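Local coordinates for protein dihydroneopterin triphosphate diphosphatase (Escherichia coli O157:H7, PDB 5U7H) that probably hydrolyses dihydroneopterin triphosphate to the monophosphate and pyrophosphate in folate biosynthesis, a magnesium-dependent Nudix enzyme that also accepts nucleoside triphosphates such as dATP, at residues F35-T40 / F115-A120. Residues are numbered along the deposited sequence; the frame is centred on the assembly and turned at random.
With NI (nickel (II) ion), chain F; NI (nickel (II) ion), chain E.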
# COMPACT_ATOMS: atom_id res chain seq x y z
N PHE A 35 -5.63 -5.32 -10.69
CA PHE A 35 -4.53 -4.91 -9.84
C PHE A 35 -5.00 -4.97 -8.39
O PHE A 35 -5.77 -4.12 -7.94
CB PHE A 35 -4.08 -3.50 -10.23
CG PHE A 35 -2.76 -3.06 -9.63
CD1 PHE A 35 -2.20 -3.72 -8.54
CD2 PHE A 35 -2.09 -1.97 -10.16
CE1 PHE A 35 -0.98 -3.28 -8.00
CE2 PHE A 35 -0.89 -1.53 -9.63
CZ PHE A 35 -0.33 -2.19 -8.54
N TRP A 36 -4.53 -5.98 -7.66
CA TRP A 36 -4.72 -6.08 -6.22
C TRP A 36 -3.44 -5.63 -5.51
O TRP A 36 -2.34 -5.94 -5.95
CB TRP A 36 -5.05 -7.51 -5.82
CG TRP A 36 -6.37 -7.97 -6.34
CD1 TRP A 36 -6.66 -8.37 -7.61
CD2 TRP A 36 -7.58 -8.09 -5.59
NE1 TRP A 36 -7.98 -8.73 -7.71
CE2 TRP A 36 -8.57 -8.57 -6.48
CE3 TRP A 36 -7.92 -7.86 -4.25
CZ2 TRP A 36 -9.88 -8.81 -6.07
CZ3 TRP A 36 -9.23 -8.09 -3.85
CH2 TRP A 36 -10.19 -8.56 -4.77
N GLN A 37 -3.60 -4.90 -4.40
CA GLN A 37 -2.46 -4.27 -3.75
C GLN A 37 -2.69 -4.11 -2.26
O GLN A 37 -3.82 -4.17 -1.77
CB GLN A 37 -2.19 -2.90 -4.34
CG GLN A 37 -3.41 -2.00 -4.32
CD GLN A 37 -3.07 -0.55 -4.59
OE1 GLN A 37 -3.94 0.33 -4.62
NE2 GLN A 37 -1.78 -0.29 -4.79
N SER A 38 -1.58 -3.90 -1.54
CA SER A 38 -1.62 -3.24 -0.25
C SER A 38 -1.97 -1.76 -0.44
O SER A 38 -2.20 -1.29 -1.55
CB SER A 38 -0.26 -3.37 0.45
OG SER A 38 0.19 -4.71 0.49
N VAL A 39 -1.99 -1.01 0.65
CA VAL A 39 -2.27 0.42 0.57
C VAL A 39 -1.07 1.14 -0.04
O VAL A 39 0.05 1.06 0.47
CB VAL A 39 -2.61 0.99 1.95
CG1 VAL A 39 -2.63 2.50 1.94
CG2 VAL A 39 -3.96 0.46 2.44
N THR A 40 -1.29 1.85 -1.15
CA THR A 40 -0.31 2.82 -1.63
C THR A 40 -0.95 4.19 -1.75
O THR A 40 -2.18 4.31 -1.81
CB THR A 40 0.33 2.42 -2.97
OG1 THR A 40 -0.60 2.60 -4.05
CG2 THR A 40 0.80 0.99 -2.93
N PHE A 115 -13.73 0.33 2.70
CA PHE A 115 -12.76 0.90 1.77
C PHE A 115 -13.43 1.94 0.89
O PHE A 115 -14.65 1.90 0.66
CB PHE A 115 -12.12 -0.19 0.91
CG PHE A 115 -13.12 -1.11 0.29
CD1 PHE A 115 -13.75 -0.77 -0.89
CD2 PHE A 115 -13.43 -2.32 0.90
CE1 PHE A 115 -14.69 -1.61 -1.46
CE2 PHE A 115 -14.35 -3.17 0.33
CZ PHE A 115 -14.99 -2.82 -0.85
N THR A 116 -12.62 2.87 0.37
CA THR A 116 -13.12 3.96 -0.46
C THR A 116 -12.48 4.05 -1.84
O THR A 116 -13.16 4.43 -2.80
CB THR A 116 -12.91 5.31 0.25
OG1 THR A 116 -11.52 5.51 0.50
CG2 THR A 116 -13.66 5.32 1.57
N GLU A 117 -11.20 3.70 -1.98
CA GLU A 117 -10.47 3.81 -3.24
C GLU A 117 -10.50 2.52 -4.07
O GLU A 117 -9.92 2.49 -5.16
CB GLU A 117 -9.01 4.22 -2.94
CG GLU A 117 -8.09 4.60 -4.13
CD GLU A 117 -6.68 4.99 -3.64
OE1 GLU A 117 -5.69 4.21 -3.88
OE2 GLU A 117 -6.58 6.08 -3.01
N HIS A 118 -11.16 1.47 -3.59
CA HIS A 118 -11.02 0.15 -4.19
C HIS A 118 -12.39 -0.47 -4.43
O HIS A 118 -13.41 0.04 -3.98
CB HIS A 118 -10.14 -0.76 -3.32
CG HIS A 118 -8.70 -0.33 -3.26
ND1 HIS A 118 -8.25 0.65 -2.41
CD2 HIS A 118 -7.62 -0.72 -3.99
CE1 HIS A 118 -6.95 0.84 -2.59
NE2 HIS A 118 -6.55 0.02 -3.54
N LEU A 119 -12.40 -1.58 -5.16
CA LEU A 119 -13.63 -2.29 -5.48
C LEU A 119 -13.97 -3.41 -4.50
O LEU A 119 -15.14 -3.80 -4.41
CB LEU A 119 -13.53 -2.88 -6.89
CG LEU A 119 -13.30 -1.90 -8.04
CD1 LEU A 119 -13.09 -2.66 -9.34
CD2 LEU A 119 -14.43 -0.92 -8.20
N ALA A 120 -12.99 -3.93 -3.76
CA ALA A 120 -13.15 -5.12 -2.94
C ALA A 120 -11.86 -5.33 -2.16
O ALA A 120 -10.81 -4.78 -2.51
CB ALA A 120 -13.48 -6.35 -3.78
NI NI F . -3.81 4.41 -2.88
NI NI E . -5.25 6.80 -1.66
O HOH W 1 -3.70 2.39 -2.58
O HOH W 2 -2.84 3.94 -4.54
O HOH W 3 -5.41 8.79 -2.10
O HOH W 4 -6.72 7.46 -0.30
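His118 and Gln37 meet through one well-formed hydrogen bond: NE2 of His118 donates to OE1 of Gln37 over 2.8 Å, with an N-H...O angle of 163°. The acceptor lies near the imidazole plane, and the donor sits in the carbonyl plane on a lone pair, although amide and ring are turned 54° apart. Gln37 reaches the histidine because CG stands between its backbone N and carbonyl carbon (chi1 54°) and the chain beyond is extended. Its OE1 also takes hydrogen bonds from Arg29 and from water 1, while NE2 donates to Thr40 OG1 at 3.2 Å; bonds at both ends of the amide fix its flip. Farther along, contact is looser: the Trp36 indole meets Ala120 obliquely, CZ3 3.9 Å from its O and CH2 4.1 Å from its CB, and makes a cation-pi contact with Lys122.

At the other end the segments share a metal. One nickel ion is bound by Thr40 O at 2.0 Å and Glu117 OE1 at 2.1 Å, together with waters 1 and 2. Glu117 OE2 binds another nickel at 2.0 Å, so its carboxylate bridges these two ions; Glu60 also ligates the ion held by Thr40, and Glu56 shares the one held by Glu117 OE2. Since water 1 joins Gln37 OE1 to the first nickel, Gln37 is a second-shell residue, which His118 helps to position, beside the metal cluster, where nickel probably replaces magnesium in the Nudix hydrolase active site.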